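Local coordinates for cobalamin (Vitamin B12) biosynthesis CbiX protein (Marinobacter aquaeolei, PDB 3LYH) that probably acts as a metal-binding lyase of the chelatase clan, consistent with cobalt insertion into a tetrapyrrole precursor during vitamin B12 biosynthesis, at residues Q7-A12 / D51-R56; A38-M43 / V68-A73; E87-E90 / T96-L99; N55-K58 / Q64-V67. One frame throughout, in Å; residues are numbered along the deposited sequence. Where two conformers were deposited one is given.

Contact 1: Q7-A12 / D51-R56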
loop_
_atom_site.group_PDB
_atom_site.type_symbol
_atom_site.label_atom_id
_atom_site.label_comp_id
_atom_site.label_asym_id
_atom_site.label_seq_id
_atom_site.Cartn_x
_atom_site.Cartn_y
_atom_site.Cartn_z
ATOM N N GLN B 7 22.588 2.973 -0.291
ATOM C CA GLN B 7 21.635 2.677 0.788
ATOM C C GLN B 7 20.243 2.852 0.261
ATOM O O GLN B 7 19.938 3.888 -0.301
ATOM C CB GLN B 7 21.833 3.638 1.961
ATOM C CG GLN B 7 20.822 3.469 3.114
ATOM C CD GLN B 7 21.059 2.242 4.011
ATOM O OE1 GLN B 7 20.091 1.594 4.480
ATOM N NE2 GLN B 7 22.319 1.950 4.291
ATOM N N ILE B 8 19.396 1.851 0.454
ATOM C CA ILE B 8 17.971 1.976 0.204
ATOM C C ILE B 8 17.288 2.316 1.531
ATOM O O ILE B 8 17.527 1.690 2.554
ATOM C CB ILE B 8 17.385 0.657 -0.331
ATOM C CG1 ILE B 8 17.885 0.376 -1.753
ATOM C CG2 ILE B 8 15.841 0.659 -0.266
ATOM C CD1 ILE B 8 17.142 1.235 -2.835
ATOM N N ILE B 9 16.441 3.336 1.493
ATOM C CA ILE B 9 15.565 3.696 2.596
ATOM C C ILE B 9 14.139 3.478 2.128
ATOM O O ILE B 9 13.680 4.163 1.193
ATOM C CB ILE B 9 15.758 5.155 3.061
ATOM C CG1 ILE B 9 17.201 5.348 3.464
ATOM C CG2 ILE B 9 14.862 5.443 4.290
ATOM C CD1 ILE B 9 17.591 6.785 3.876
ATOM N N LEU B 10 13.449 2.543 2.768
ATOM C CA LEU B 10 12.009 2.310 2.541
ATOM C C LEU B 10 11.289 3.267 3.433
ATOM O O LEU B 10 11.440 3.178 4.647
ATOM C CB LEU B 10 11.584 0.879 2.821
ATOM C CG LEU B 10 12.300 -0.202 2.035
ATOM C CD1 LEU B 10 11.827 -1.622 2.373
ATOM C CD2 LEU B 10 12.252 0.038 0.570
ATOM N N LEU B 11 10.532 4.199 2.853
ATOM C CA LEU B 11 9.947 5.305 3.619
ATOM C C LEU B 11 8.463 5.130 3.806
ATOM O O LEU B 11 7.728 5.110 2.838
ATOM C CB LEU B 11 10.229 6.669 2.996
ATOM C CG LEU B 11 9.816 7.888 3.838
ATOM C CD1 LEU B 11 10.628 7.950 5.073
ATOM C CD2 LEU B 11 9.969 9.187 3.004
ATOM N N ALA B 12 8.056 5.054 5.096
ATOM C CA ALA B 12 6.613 4.905 5.468
ATOM C C ALA B 12 6.123 6.144 6.256
ATOM O O ALA B 12 6.937 6.854 6.822
ATOM C CB ALA B 12 6.429 3.606 6.339
ATOM N N ASP B 51 16.430 11.050 9.260
ATOM C CA ASP B 51 17.691 11.579 9.718
ATOM C C ASP B 51 18.520 10.498 10.407
ATOM O O ASP B 51 19.714 10.422 10.161
ATOM C CB ASP B 51 17.518 12.796 10.642
ATOM C CG ASP B 51 18.696 13.734 10.558
ATOM O OD1 ASP B 51 19.641 13.583 11.351
ATOM O OD2 ASP B 51 18.680 14.606 9.675
ATOM N N THR B 52 17.877 9.653 11.235
ATOM C CA THR B 52 18.576 8.594 11.957
ATOM C C THR B 52 19.180 7.561 11.037
ATOM O O THR B 52 20.312 7.147 11.240
ATOM C CB THR B 52 17.648 7.911 12.996
ATOM O OG1 THR B 52 17.372 8.841 14.037
ATOM C CG2 THR B 52 18.297 6.661 13.580
ATOM N N ILE B 53 18.435 7.164 10.008
ATOM C CA ILE B 53 18.965 6.224 9.035
ATOM C C ILE B 53 20.103 6.844 8.213
ATOM O O ILE B 53 21.124 6.187 7.926
ATOM C CB ILE B 53 17.845 5.661 8.137
ATOM C CG1 ILE B 53 16.817 4.886 8.961
ATOM C CG2 ILE B 53 18.430 4.741 7.020
ATOM C CD1 ILE B 53 17.388 3.724 9.792
ATOM N N VAL B 54 19.931 8.097 7.804
ATOM C CA VAL B 54 20.977 8.744 7.004
ATOM C C VAL B 54 22.225 8.935 7.856
ATOM O O VAL B 54 23.321 8.611 7.420
ATOM C CB VAL B 54 20.501 10.072 6.357
ATOM C CG1 VAL B 54 21.691 10.804 5.772
ATOM C CG2 VAL B 54 19.414 9.813 5.298
ATOM N N ASN B 55 22.019 9.391 9.092
ATOM C CA ASN B 55 23.112 9.591 10.058
ATOM C C ASN B 55 23.900 8.288 10.266
ATOM O O ASN B 55 25.126 8.284 10.290
ATOM C CB ASN B 55 22.539 10.127 11.376
ATOM C CG ASN B 55 23.543 10.907 12.193
ATOM O OD1 ASN B 55 24.036 11.947 11.760
ATOM N ND2 ASN B 55 23.834 10.421 13.397
ATOM N N ARG B 56 23.175 7.173 10.355
ATOM C CA ARG B 56 23.763 5.854 10.551
ATOM C C ARG B 56 24.520 5.299 9.334
ATOM O O ARG B 56 25.589 4.694 9.489
ATOM C CB ARG B 56 22.664 4.831 10.946
ATOM C CG ARG B 56 22.314 4.763 12.423
ATOM C CD ARG B 56 21.838 3.342 12.794
ATOM N NE ARG B 56 20.991 3.336 13.988
ATOM C CZ ARG B 56 19.661 3.183 14.015
ATOM N NH1 ARG B 56 18.940 2.981 12.905
ATOM N NH2 ARG B 56 19.030 3.226 15.192
#
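The helix-on-sheet layer of a parallel α/β fold is built here by Ile9 of strand 6-12 against Ile53 and Val54 of helix 50-59. Over these short segments the axes run close to antiparallel, at 171°, and come within 10.2 Å of each other, a separation that side chains from both elements must fill. Ile9 does so with its long branch. Its CG1 turns to the side of its own backbone N and the chain then extends (chi2 176°), carrying CD1 to the helix. Ile9 CG1 rests on Ile53 CG2 at 3.8 Å, the two side chains sliding past each other in opposite directions. Further out, Ile9 CD1 lies 3.8 Å from Val54 CG2, and this pair crosses at about a right angle. Helix 50-59 belongs to the β-α-β crossover that links strands 38-42 and 64-69 and passes over strand 6-12 between them, so Ile53 also touches Ala41 of strand 38-42; Ile9 also packs on Phe65 of the neighbouring strand 64-69. The alternate residues Ile8 and Leu10 pack on Leu121 and Val117 of the second subunit. Asp51, modelled in two conformers, forms a less certain salt bridge with Arg88 of helix 78-93.

Contact 2: A38-M43 / V68-A73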
loop_
_atom_site.group_PDB
_atom_site.type_symbol
_atom_site.label_atom_id
_atom_site.label_comp_id
_atom_site.label_asym_id
_atom_site.label_seq_id
_atom_site.Cartn_x
_atom_site.Cartn_y
_atom_site.Cartn_z
ATOM N N ALA B 38 19.865 -1.750 3.353
ATOM C CA ALA B 38 18.459 -1.393 3.185
ATOM C C ALA B 38 17.798 -1.291 4.564
ATOM O O ALA B 38 18.065 -2.096 5.429
ATOM C CB ALA B 38 17.735 -2.402 2.207
ATOM N N ALA B 39 16.979 -0.243 4.756
ATOM C CA ALA B 39 16.364 0.009 6.071
ATOM C C ALA B 39 15.017 0.687 5.892
ATOM O O ALA B 39 14.810 1.404 4.887
ATOM C CB ALA B 39 17.273 0.876 6.909
ATOM N N ILE B 40 14.122 0.447 6.826
ATOM C CA ILE B 40 12.862 1.221 6.855
ATOM C C ILE B 40 13.086 2.479 7.691
ATOM O O ILE B 40 13.873 2.467 8.654
ATOM C CB ILE B 40 11.652 0.430 7.447
ATOM C CG1 ILE B 40 10.358 1.184 7.213
ATOM C CG2 ILE B 40 11.873 0.057 8.964
ATOM C CD1 ILE B 40 9.104 0.388 7.424
ATOM N N ALA B 41 12.433 3.565 7.272
ATOM C CA ALA B 41 12.399 4.793 8.052
ATOM C C ALA B 41 10.984 5.349 7.966
ATOM O O ALA B 41 10.219 5.051 7.029
ATOM C CB ALA B 41 13.435 5.832 7.564
ATOM N N TYR B 42 10.639 6.143 8.980
ATOM C CA TYR B 42 9.331 6.734 9.109
ATOM C C TYR B 42 9.430 8.272 9.007
ATOM O O TYR B 42 10.293 8.896 9.603
ATOM C CB TYR B 42 8.725 6.371 10.464
ATOM C CG TYR B 42 8.477 4.890 10.615
ATOM C CD1 TYR B 42 7.373 4.319 10.025
ATOM C CD2 TYR B 42 9.327 4.085 11.371
ATOM C CE1 TYR B 42 7.127 2.952 10.154
ATOM C CE2 TYR B 42 9.086 2.710 11.517
ATOM C CZ TYR B 42 7.981 2.170 10.903
ATOM O OH TYR B 42 7.706 0.839 11.021
HETATM N N MSE B 43 8.529 8.835 8.229
HETATM C CA MSE B 43 8.451 10.279 7.980
HETATM C C MSE B 43 8.225 11.061 9.290
HETATM O O MSE B 43 8.772 12.134 9.469
HETATM C CB MSE B 43 7.339 10.545 6.948
HETATM C CG MSE B 43 7.337 11.918 6.226
HETATM SE SE MSE B 43 6.020 11.930 4.797
HETATM C CE MSE B 43 6.290 10.104 4.506
ATOM N N VAL B 68 12.720 4.934 -1.356
ATOM C CA VAL B 68 11.610 4.207 -2.031
ATOM C C VAL B 68 10.364 4.388 -1.120
ATOM O O VAL B 68 10.279 3.751 -0.050
ATOM C CB VAL B 68 11.891 2.711 -2.208
ATOM C CG1 VAL B 68 10.721 2.013 -2.915
ATOM C CG2 VAL B 68 13.185 2.470 -3.002
ATOM N N PRO B 69 9.414 5.264 -1.546
ATOM C CA PRO B 69 8.215 5.457 -0.712
ATOM C C PRO B 69 7.317 4.234 -0.644
ATOM O O PRO B 69 6.885 3.716 -1.669
ATOM C CB PRO B 69 7.520 6.655 -1.345
ATOM C CG PRO B 69 8.533 7.325 -2.167
ATOM C CD PRO B 69 9.404 6.193 -2.673
ATOM N N LEU B 70 7.017 3.765 0.562
ATOM C CA LEU B 70 6.120 2.628 0.801
ATOM C C LEU B 70 4.676 3.141 0.859
ATOM O O LEU B 70 4.003 3.174 1.915
ATOM C CB LEU B 70 6.459 1.856 2.071
ATOM C CG LEU B 70 7.772 1.115 2.084
ATOM C CD1 LEU B 70 7.916 0.307 3.378
ATOM C CD2 LEU B 70 7.985 0.242 0.821
ATOM N N PHE B 71 4.262 3.648 -0.277
ATOM C CA PHE B 71 2.950 4.309 -0.492
ATOM C C PHE B 71 2.357 3.747 -1.770
ATOM O O PHE B 71 3.036 3.634 -2.816
ATOM C CB PHE B 71 3.084 5.831 -0.651
ATOM C CG PHE B 71 3.440 6.539 0.601
ATOM C CD1 PHE B 71 4.729 6.575 1.061
ATOM C CD2 PHE B 71 2.450 7.185 1.346
ATOM C CE1 PHE B 71 5.068 7.233 2.221
ATOM C CE2 PHE B 71 2.773 7.836 2.513
ATOM C CZ PHE B 71 4.100 7.857 2.954
ATOM N N LEU B 72 1.059 3.428 -1.717
ATOM C CA LEU B 72 0.352 3.038 -2.939
ATOM C C LEU B 72 0.072 4.203 -3.859
ATOM O O LEU B 72 -0.002 4.018 -5.078
ATOM C CB LEU B 72 -0.945 2.321 -2.565
ATOM C CG LEU B 72 -0.786 1.006 -1.803
ATOM C CD1 LEU B 72 -2.154 0.487 -1.382
ATOM C CD2 LEU B 72 -0.122 -0.037 -2.686
ATOM N N ALA B 73 -0.155 5.376 -3.279
ATOM C CA ALA B 73 -0.278 6.576 -4.065
ATOM C C ALA B 73 0.188 7.724 -3.205
ATOM O O ALA B 73 -0.010 7.703 -1.977
ATOM C CB ALA B 73 -1.713 6.808 -4.532
#
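Ile40 and Leu70 touch although their strands, 38-42 and 64-69, are not neighbours: strand 6-12 runs between them in the sheet, and even the nearest pair of alpha carbons, Ile40 CA and Leu70 CA, is 9.2 Å apart. The meeting is therefore made by side-chain ends, with Ile40 CD1 lying 4.2 Å from Leu70 CD1. Leu70 follows directly on the end of its strand and is the centre of an inverse gamma turn, whose Phe71 N to Pro69 O hydrogen bond is weak at 3.0 Å. This turn aims Leu70 at strand 38-42, while the extended Ile40 chain (chi1 -170°, chi2 165°) brings its terminal methyl nearer than its CB direction alone would suggest.

Past the strand ends, selenomethionine Met43 approaches the Phe71 ring obliquely. Its CE is 3.5 Å from Phe71 CZ, whereas Met43 SE stands 4.9 Å from the same CZ, so the methyl makes the approach. Met43 has two conformers, and this short spacing is correspondingly doubtful.

Phe71 also makes an edge-to-face pair with His13, and Leu70 packs on Ile113 of the second subunit. The site lies at the carboxyl ends of the parallel strands, where α/β folds commonly carry their active sites. Wholly apolar, the contact has no directional bond of its own; Leu70 is probably held instead by its backbone, which bonds to Leu11 of the intervening strand.

Contact 3: E87-E90 / T96-L99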
loop_
_atom_site.group_PDB
_atom_site.type_symbol
_atom_site.label_atom_id
_atom_site.label_comp_id
_atom_site.label_asym_id
_atom_site.label_seq_id
_atom_site.Cartn_x
_atom_site.Cartn_y
_atom_site.Cartn_z
ATOM N N GLU B 87 16.103 17.552 0.600
ATOM C CA GLU B 87 17.009 18.677 0.433
ATOM C C GLU B 87 17.705 19.034 1.744
ATOM O O GLU B 87 18.896 19.269 1.749
ATOM C CB GLU B 87 16.296 19.896 -0.171
ATOM C CG GLU B 87 17.170 21.154 -0.384
ATOM C CD GLU B 87 18.293 20.974 -1.471
ATOM O OE1 GLU B 87 18.063 20.369 -2.578
ATOM O OE2 GLU B 87 19.414 21.473 -1.190
ATOM N N ARG B 88 16.970 19.033 2.853
ATOM C CA ARG B 88 17.535 19.375 4.165
ATOM C C ARG B 88 18.560 18.323 4.608
ATOM O O ARG B 88 19.628 18.662 5.123
ATOM C CB ARG B 88 16.428 19.480 5.215
ATOM C CG ARG B 88 16.774 20.371 6.391
ATOM C CD ARG B 88 16.053 19.946 7.663
ATOM N NE ARG B 88 16.715 18.769 8.228
ATOM C CZ ARG B 88 16.235 17.522 8.270
ATOM N NH1 ARG B 88 15.018 17.196 7.811
ATOM N NH2 ARG B 88 16.999 16.572 8.798
ATOM N N LEU B 89 18.224 17.051 4.410
ATOM C CA LEU B 89 19.125 15.956 4.832
ATOM C C LEU B 89 20.411 15.948 4.027
ATOM O O LEU B 89 21.494 15.667 4.573
ATOM C CB LEU B 89 18.452 14.600 4.671
ATOM C CG LEU B 89 17.239 14.303 5.550
ATOM C CD1 LEU B 89 16.391 13.216 4.949
ATOM C CD2 LEU B 89 17.738 13.921 6.918
ATOM N N GLU B 90 20.283 16.185 2.729
ATOM C CA GLU B 90 21.420 16.284 1.831
ATOM C C GLU B 90 22.366 17.388 2.252
ATOM O O GLU B 90 23.564 17.201 2.207
ATOM C CB GLU B 90 20.989 16.529 0.386
ATOM C CG GLU B 90 20.295 15.340 -0.299
ATOM C CD GLU B 90 19.965 15.621 -1.737
ATOM O OE1 GLU B 90 19.423 16.710 -2.027
ATOM O OE2 GLU B 90 20.244 14.774 -2.596
ATOM N N THR B 96 23.899 12.535 -1.211
ATOM C CA THR B 96 23.052 12.544 -2.412
ATOM C C THR B 96 21.934 11.503 -2.208
ATOM O O THR B 96 22.213 10.330 -1.931
ATOM C CB THR B 96 23.848 12.227 -3.670
ATOM O OG1 THR B 96 24.923 13.169 -3.778
ATOM C CG2 THR B 96 22.975 12.341 -4.945
ATOM N N ILE B 97 20.688 11.954 -2.314
ATOM C CA ILE B 97 19.510 11.112 -2.093
ATOM C C ILE B 97 18.558 11.255 -3.269
ATOM O O ILE B 97 18.017 12.341 -3.482
ATOM C CB ILE B 97 18.767 11.482 -0.783
ATOM C CG1 ILE B 97 19.724 11.578 0.392
ATOM C CG2 ILE B 97 17.535 10.544 -0.502
ATOM C CD1 ILE B 97 19.103 12.250 1.654
ATOM N N ARG B 98 18.380 10.164 -4.019
ATOM C CA ARG B 98 17.392 10.092 -5.071
ATOM C C ARG B 98 16.052 9.717 -4.453
ATOM O O ARG B 98 15.997 8.878 -3.578
ATOM C CB ARG B 98 17.777 9.053 -6.105
ATOM C CG ARG B 98 16.798 8.954 -7.236
ATOM C CD ARG B 98 17.346 8.154 -8.432
ATOM N NE ARG B 98 17.321 6.706 -8.245
ATOM C CZ ARG B 98 16.248 5.920 -8.431
ATOM N NH1 ARG B 98 15.061 6.428 -8.801
ATOM N NH2 ARG B 98 16.365 4.611 -8.251
ATOM N N LEU B 99 14.986 10.332 -4.940
ATOM C CA LEU B 99 13.626 10.008 -4.530
ATOM C C LEU B 99 12.995 9.174 -5.645
ATOM O O LEU B 99 12.747 9.674 -6.745
ATOM C CB LEU B 99 12.857 11.312 -4.267
ATOM C CG LEU B 99 11.359 11.173 -3.992
ATOM C CD1 LEU B 99 11.182 10.228 -2.799
ATOM C CD2 LEU B 99 10.691 12.500 -3.785
#
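Glu90 of helix 78-93 and Ile97 of strand 96-99 share the hydrogen bond that crosses this contact. Ile97 N donates to Glu90 OE2 over 2.9 Å with an N-H...O angle of 167°, meeting the oxygen on its anti side and 16° out of the carboxylate plane. The backbones of Thr96 and Arg98 bond to Glu63, Phe65 and Val67, on and just before strand 64-69, whereas this amide is taken up by a side chain of the helix. The same Glu90 OE2 stands 3.4 Å from Ile97 O, a close approach of two acceptors that probably offsets part of the gain.

Apolar packing comes from the carbon part of the same side chain. Glu90 CG lies 3.8 Å from Ile97 CD1, and the two side chains run obliquely to each other; beyond CG the glutamate is extended (chi2 -177°), which delivers its carboxylate to the strand. Leu89 adds its CB, 3.9 Å from Ile97 CD1. Ile97 is buried, with Ile86 and Phe65 packed beside it.

Salt bridges flank the contact: Arg88 with Glu92, and Arg98 with Glu120 of the second subunit. Helix and strand here form the second half of a β-α-β crossover from strand 64-69 to its neighbour 96-99.

Contact 4: N55-K58 / Q64-V67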
loop_
_atom_site.group_PDB
_atom_site.type_symbol
_atom_site.label_atom_id
_atom_site.label_comp_id
_atom_site.label_asym_id
_atom_site.label_seq_id
_atom_site.Cartn_x
_atom_site.Cartn_y
_atom_site.Cartn_z
ATOM N N ASN B 55 22.019 9.391 9.092
ATOM C CA ASN B 55 23.112 9.591 10.058
ATOM C C ASN B 55 23.900 8.288 10.266
ATOM O O ASN B 55 25.126 8.284 10.290
ATOM C CB ASN B 55 22.539 10.127 11.376
ATOM C CG ASN B 55 23.543 10.907 12.193
ATOM O OD1 ASN B 55 24.036 11.947 11.760
ATOM N ND2 ASN B 55 23.834 10.421 13.397
ATOM N N ARG B 56 23.175 7.173 10.355
ATOM C CA ARG B 56 23.763 5.854 10.551
ATOM C C ARG B 56 24.520 5.299 9.334
ATOM O O ARG B 56 25.589 4.694 9.489
ATOM C CB ARG B 56 22.664 4.831 10.946
ATOM C CG ARG B 56 22.314 4.763 12.423
ATOM C CD ARG B 56 21.838 3.342 12.794
ATOM N NE ARG B 56 20.991 3.336 13.988
ATOM C CZ ARG B 56 19.661 3.183 14.015
ATOM N NH1 ARG B 56 18.940 2.981 12.905
ATOM N NH2 ARG B 56 19.030 3.226 15.192
ATOM N N ALA B 57 23.952 5.442 8.144
ATOM C CA ALA B 57 24.591 4.964 6.929
ATOM C C ALA B 57 25.854 5.816 6.685
ATOM O O ALA B 57 26.893 5.286 6.299
ATOM C CB ALA B 57 23.624 5.036 5.751
ATOM N N LYS B 58 25.725 7.121 6.953
ATOM C CA LYS B 58 26.800 8.117 6.821
ATOM C C LYS B 58 27.935 7.874 7.804
ATOM O O LYS B 58 29.106 7.884 7.412
ATOM C CB LYS B 58 26.224 9.533 7.007
ATOM C CG LYS B 58 27.204 10.704 6.866
ATOM C CD LYS B 58 28.038 10.625 5.594
ATOM C CE LYS B 58 29.057 11.754 5.530
ATOM N NZ LYS B 58 28.437 12.942 4.922
ATOM N N GLN B 64 25.473 7.683 -0.803
ATOM C CA GLN B 64 24.478 7.648 -1.896
ATOM C C GLN B 64 23.271 6.861 -1.383
ATOM O O GLN B 64 23.417 5.751 -0.839
ATOM C CB GLN B 64 25.026 6.952 -3.146
ATOM C CG GLN B 64 26.224 7.661 -3.815
ATOM C CD GLN B 64 25.846 8.924 -4.551
ATOM O OE1 GLN B 64 24.699 9.090 -4.986
ATOM N NE2 GLN B 64 26.821 9.830 -4.708
ATOM N N PHE B 65 22.090 7.463 -1.526
ATOM C CA PHE B 65 20.847 6.912 -1.011
ATOM C C PHE B 65 19.787 6.948 -2.088
ATOM O O PHE B 65 19.827 7.814 -2.956
ATOM C CB PHE B 65 20.342 7.746 0.187
ATOM C CG PHE B 65 21.281 7.747 1.355
ATOM C CD1 PHE B 65 22.409 8.571 1.349
ATOM C CD2 PHE B 65 21.011 7.009 2.502
ATOM C CE1 PHE B 65 23.309 8.564 2.439
ATOM C CE2 PHE B 65 21.867 7.001 3.587
ATOM C CZ PHE B 65 23.026 7.797 3.572
ATOM N N THR B 66 18.837 6.028 -1.994
ATOM C CA THR B 66 17.592 6.084 -2.761
ATOM C C THR B 66 16.466 5.819 -1.768
ATOM O O THR B 66 16.484 4.815 -1.072
ATOM C CB THR B 66 17.546 5.090 -3.927
ATOM O OG1 THR B 66 18.616 5.420 -4.841
ATOM C CG2 THR B 66 16.193 5.121 -4.668
ATOM N N VAL B 67 15.558 6.782 -1.689
ATOM C CA VAL B 67 14.297 6.671 -0.924
ATOM C C VAL B 67 13.239 6.075 -1.800
ATOM O O VAL B 67 12.924 6.627 -2.872
ATOM C CB VAL B 67 13.863 8.042 -0.387
ATOM C CG1 VAL B 67 12.504 7.965 0.299
ATOM C CG2 VAL B 67 14.916 8.592 0.621
#
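Ala57 is the first residue of 55-58 to meet strand 64-69, and it does so through its one methyl. Ala57 CB lies 3.4 Å from Phe65 CE2 and 3.6 Å from Phe65 CZ, a tight carbon-carbon approach. The methyl comes to the ring obliquely, at the far end of the Phe65 side chain, and so bears on two neighbouring ring atoms. The backbones stay well apart, with Ala57 CA and Phe65 CA separated by 9.0 Å; the aromatic side chain spans most of that gap. Its chi1 of -62° places CG beside the backbone N, and the ring then extends from the sheet to the helix.

Lys58 follows with its backbone. Its N sits at the ring edge, near the ring plane and 4.4 Å from Phe65 CZ, a distant approach. The side chain itself leads off: its amine forms a salt bridge with Glu63 and a hydrogen bond with His93 O, at the end of helix 78-93, where the helix dipole would probably favour a positive charge.

This is the return half of the β-α-β crossover, in which helix 50-59 is joined to strand 64-69 by a short loop. Phe65 also packs on Gln7, Ile9 and Ile97 from the flanking strands. The next residue, Thr66, instead hydrogen-bonds through its OG1 to Ser124 of the second subunit. The small methyl permits the close approach of the ring, so the chemistry is apolar packing of one methyl on an aromatic ring, with the lysine charge carried to its margin.

Overall arrangement
All four contacts reach one parallel sheet. Contacts 1 and 4 are buried, share helix 50-59 and lie closest together, with centres 5 Å apart; both rely on hydrocarbon packing, aliphatic in the first and aromatic in the last. Contact 3 is only partly buried, at an outermost strand, and adds a carboxylate-to-amide hydrogen bond. Between it and contact 1, one conformer of Asp51 meets helix 78-93. Contact 2, whose centre is about 2 Å from that of the chain, is also partly buried; it uses strand 64-69 with contact 4 but gathers loop residues beyond the strand ends. Along the chain, contact 4 is nested within contact 2, while contacts 1 and 2 interlace.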